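Local structure of flagellar brake protein YcgR (Klebsiella pneumoniae, 5KEC) at residues Glu29-Phe34 and Ser38-Leu43. The protein binds the second messenger c-di-GMP and, in response, probably activates transcription of type 3 fimbriae genes. Numbering follows the deposited sequence.
Sequences EIEIFF and SIITQL
Ile30 pairs with Thr41 and Ile32 with Ile39, each through two backbone hydrogen bonds, which set 29-34 and 38-43 antiparallel as the arms of a beta hairpin, the N-to-C directions of the short segments 145° apart. The non-hydrogen-bonded pair Glu31-Ile40 sits between them, and Phe33-Ser38 follows Ile32-Ile39 toward the turn. Their four side chains share one face of the sheet. There Glu31 runs out extended, CG anti to the backbone N (chi1 -169°), and its OE2 accepts a hydrogen bond from Ser38 OG at 2.6 Å through the anti lone pair. Ile40 flanks the same chain, its CD1 3.5 Å from Glu31 CG, while its CG2 meets Glu29 CB at 3.7 Å. Phe33 brings ring atom CD1 to 3.8 Å from Ser38 CB. Both carboxylate oxygens of Glu31 are also gripped from elsewhere: OE2 by a salt bridge to Arg110, OE1 by a hydrogen bond with His70 NE2. Both partners bind c-di-GMP, so in this apo state Glu31 ties the hairpin to the ligand site and may pre-arrange it.

The other face is mostly apolar. Ile32 and Ile39 lie side by side, CD1 to CD1 at 3.9 Å, and the CG2 methyls of Ile30 and Thr41 touch at 3.6 Å. Ile30 and Ile32 pack on strand 64-71, which pairs with the far edge of 29-34, whereas Leu43 reaches strand 50-55 and helix 13-25.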
ATOM      1  N   GLU B  29     -15.324   9.146  -9.429  1.00 23.89           N
ATOM      2  CA  GLU B  29     -14.885   7.801  -9.089  1.00 26.13           C
ATOM      3  C   GLU B  29     -13.879   7.861  -7.951  1.00 23.05           C
ATOM      4  O   GLU B  29     -12.921   8.631  -7.996  1.00 25.80           O
ATOM      5  CB  GLU B  29     -14.248   7.106 -10.292  1.00 28.06           C
ATOM      6  CG  GLU B  29     -15.208   6.811 -11.432  1.00 38.50           C
ATOM      7  CD  GLU B  29     -15.160   7.857 -12.529  1.00 43.57           C
ATOM      8  OE1 GLU B  29     -14.625   8.965 -12.287  1.00 42.23           O
ATOM      9  OE2 GLU B  29     -15.660   7.563 -13.636  1.00 49.65           O
ATOM     10  N   ILE B  30     -14.098   7.051  -6.930  1.00 20.70           N
ATOM     11  CA  ILE B  30     -13.112   6.936  -5.865  1.00 22.92           C
ATOM     12  C   ILE B  30     -12.479   5.554  -5.952  1.00 18.78           C
ATOM     13  O   ILE B  30     -13.180   4.541  -6.064  1.00 29.13           O
ATOM     14  CB  ILE B  30     -13.726   7.239  -4.468  1.00 25.43           C
ATOM     15  CG1 ILE B  30     -12.652   7.199  -3.375  1.00 34.73           C
ATOM     16  CG2 ILE B  30     -14.894   6.306  -4.146  1.00 20.91           C
ATOM     17  CD1 ILE B  30     -13.139   7.732  -2.041  1.00 37.10           C
ATOM     18  N   GLU B  31     -11.151   5.515  -5.965  1.00 21.46           N
ATOM     19  CA  GLU B  31     -10.436   4.246  -6.005  1.00 23.68           C
ATOM     20  C   GLU B  31      -9.874   3.896  -4.631  1.00 28.80           C
ATOM     21  O   GLU B  31      -9.160   4.693  -4.026  1.00 24.18           O
ATOM     22  CB  GLU B  31      -9.312   4.289  -7.036  1.00 23.02           C
ATOM     23  CG  GLU B  31      -8.705   2.927  -7.327  1.00 27.55           C
ATOM     24  CD  GLU B  31      -7.887   2.912  -8.607  1.00 35.57           C
ATOM     25  OE1 GLU B  31      -7.660   3.994  -9.190  1.00 33.28           O
ATOM     26  OE2 GLU B  31      -7.480   1.810  -9.035  1.00 36.68           O
ATOM     27  N   ILE B  32     -10.201   2.701  -4.152  1.00 24.21           N
ATOM     28  CA  ILE B  32      -9.775   2.236  -2.837  1.00 27.08           C
ATOM     29  C   ILE B  32      -8.781   1.097  -2.995  1.00 31.17           C
ATOM     30  O   ILE B  32      -9.097   0.081  -3.619  1.00 32.86           O
ATOM     31  CB  ILE B  32     -10.976   1.701  -2.037  1.00 25.66           C
ATOM     32  CG1 ILE B  32     -12.195   2.607  -2.235  1.00 32.08           C
ATOM     33  CG2 ILE B  32     -10.613   1.529  -0.566  1.00 28.79           C
ATOM     34  CD1 ILE B  32     -13.468   2.081  -1.585  1.00 33.20           C
ATOM     35  N   PHE B  33      -7.584   1.264  -2.438  1.00 27.04           N
ATOM     36  CA  PHE B  33      -6.560   0.229  -2.506  1.00 32.59           C
ATOM     37  C   PHE B  33      -6.418  -0.477  -1.166  1.00 37.32           C
ATOM     38  O   PHE B  33      -6.361   0.166  -0.121  1.00 32.86           O
ATOM     39  CB  PHE B  33      -5.197   0.825  -2.876  1.00 34.67           C
ATOM     40  CG  PHE B  33      -5.170   1.513  -4.202  1.00 37.31           C
ATOM     41  CD1 PHE B  33      -4.988   0.789  -5.370  1.00 26.31           C
ATOM     42  CD2 PHE B  33      -5.306   2.890  -4.285  1.00 42.74           C
ATOM     43  CE1 PHE B  33      -4.955   1.427  -6.597  1.00 25.90           C
ATOM     44  CE2 PHE B  33      -5.274   3.531  -5.514  1.00 33.54           C
ATOM     45  CZ  PHE B  33      -5.099   2.797  -6.668  1.00 25.90           C
ATOM     46  N   PHE B  34      -6.369  -1.802  -1.197  1.00 38.84           N
ATOM     47  CA  PHE B  34      -5.953  -2.569  -0.027  1.00 42.10           C
ATOM     48  C   PHE B  34      -5.298  -3.864  -0.463  1.00 43.27           C
ATOM     49  O   PHE B  34      -5.870  -4.625  -1.243  1.00 41.86           O
ATOM     50  CB  PHE B  34      -7.117  -2.832   0.935  1.00 40.61           C
ATOM     51  CG  PHE B  34      -8.412  -3.164   0.254  1.00 40.96           C
ATOM     52  CD1 PHE B  34      -8.821  -4.477   0.116  1.00 45.77           C
ATOM     53  CD2 PHE B  34      -9.224  -2.161  -0.239  1.00 43.71           C
ATOM     54  CE1 PHE B  34     -10.010  -4.782  -0.506  1.00 39.03           C
ATOM     55  CE2 PHE B  34     -10.415  -2.461  -0.861  1.00 47.13           C
ATOM     56  CZ  PHE B  34     -10.808  -3.774  -0.995  1.00 47.41           C
ATOM     57  N   SER B  38      -7.965  -3.391  -5.806  1.00 35.91           N
ATOM     58  CA  SER B  38      -8.397  -2.028  -6.045  1.00 31.43           C
ATOM     59  C   SER B  38      -9.836  -2.079  -6.512  1.00 34.55           C
ATOM     60  O   SER B  38     -10.176  -2.843  -7.416  1.00 30.38           O
ATOM     61  CB  SER B  38      -7.522  -1.374  -7.113  1.00 36.41           C
ATOM     62  OG  SER B  38      -8.164  -0.252  -7.678  1.00 41.16           O
ATOM     63  N   ILE B  39     -10.695  -1.287  -5.886  1.00 37.56           N
ATOM     64  CA  ILE B  39     -12.066  -1.193  -6.362  1.00 41.42           C
ATOM     65  C   ILE B  39     -12.418   0.251  -6.690  1.00 30.07           C
ATOM     66  O   ILE B  39     -11.886   1.185  -6.095  1.00 20.48           O
ATOM     67  CB  ILE B  39     -13.079  -1.783  -5.357  1.00 44.32           C
ATOM     68  CG1 ILE B  39     -13.423  -0.766  -4.273  1.00 36.25           C
ATOM     69  CG2 ILE B  39     -12.539  -3.070  -4.742  1.00 50.07           C
ATOM     70  CD1 ILE B  39     -14.387  -1.296  -3.243  1.00 40.80           C
ATOM     71  N   ILE B  40     -13.296   0.427  -7.668  1.00 29.36           N
ATOM     72  CA  ILE B  40     -13.791   1.748  -8.006  1.00 23.46           C
ATOM     73  C   ILE B  40     -15.247   1.818  -7.596  1.00 28.05           C
ATOM     74  O   ILE B  40     -16.025   0.899  -7.870  1.00 24.64           O
ATOM     75  CB  ILE B  40     -13.709   2.017  -9.513  1.00 29.15           C
ATOM     76  CG1 ILE B  40     -12.272   1.869 -10.012  1.00 33.03           C
ATOM     77  CG2 ILE B  40     -14.256   3.406  -9.837  1.00 36.62           C
ATOM     78  CD1 ILE B  40     -11.349   2.957  -9.545  1.00 33.23           C
ATOM     79  N   THR B  41     -15.611   2.910  -6.935  1.00 24.01           N
ATOM     80  CA  THR B  41     -16.988   3.147  -6.554  1.00 22.85           C
ATOM     81  C   THR B  41     -17.219   4.653  -6.480  1.00 22.02           C
ATOM     82  O   THR B  41     -16.467   5.425  -7.075  1.00 30.69           O
ATOM     83  CB  THR B  41     -17.312   2.454  -5.210  1.00 26.90           C
ATOM     84  OG1 THR B  41     -18.708   2.586  -4.916  1.00 29.30           O
ATOM     85  CG2 THR B  41     -16.479   3.055  -4.076  1.00 24.00           C
ATOM     86  N   GLN B  42     -18.269   5.071  -5.784  1.00 21.19           N
ATOM     87  CA  GLN B  42     -18.529   6.490  -5.566  1.00 17.82           C
ATOM     88  C   GLN B  42     -18.675   6.755  -4.076  1.00 23.88           C
ATOM     89  O   GLN B  42     -19.011   5.853  -3.306  1.00 28.53           O
ATOM     90  CB  GLN B  42     -19.803   6.950  -6.285  1.00 24.63           C
ATOM     91  CG  GLN B  42     -19.590   7.572  -7.660  1.00 28.90           C
ATOM     92  CD  GLN B  42     -19.278   6.544  -8.732  1.00 29.06           C
ATOM     93  OE1 GLN B  42     -19.430   5.340  -8.522  1.00 29.65           O
ATOM     94  NE2 GLN B  42     -18.834   7.016  -9.889  1.00 26.44           N
ATOM     95  N   LEU B  43     -18.405   7.993  -3.670  1.00 23.76           N
ATOM     96  CA  LEU B  43     -18.705   8.436  -2.315  1.00 24.29           C
ATOM     97  C   LEU B  43     -20.204   8.315  -2.091  1.00 23.67           C
ATOM     98  O   LEU B  43     -20.990   8.714  -2.948  1.00 21.02           O
ATOM     99  CB  LEU B  43     -18.305   9.900  -2.153  1.00 20.23           C
ATOM    100  CG  LEU B  43     -16.813  10.214  -2.205  1.00 17.50           C
ATOM    101  CD1 LEU B  43     -16.621  11.694  -2.531  1.00 16.21           C
ATOM    102  CD2 LEU B  43     -16.151   9.844  -0.889  1.00 22.98           C
TER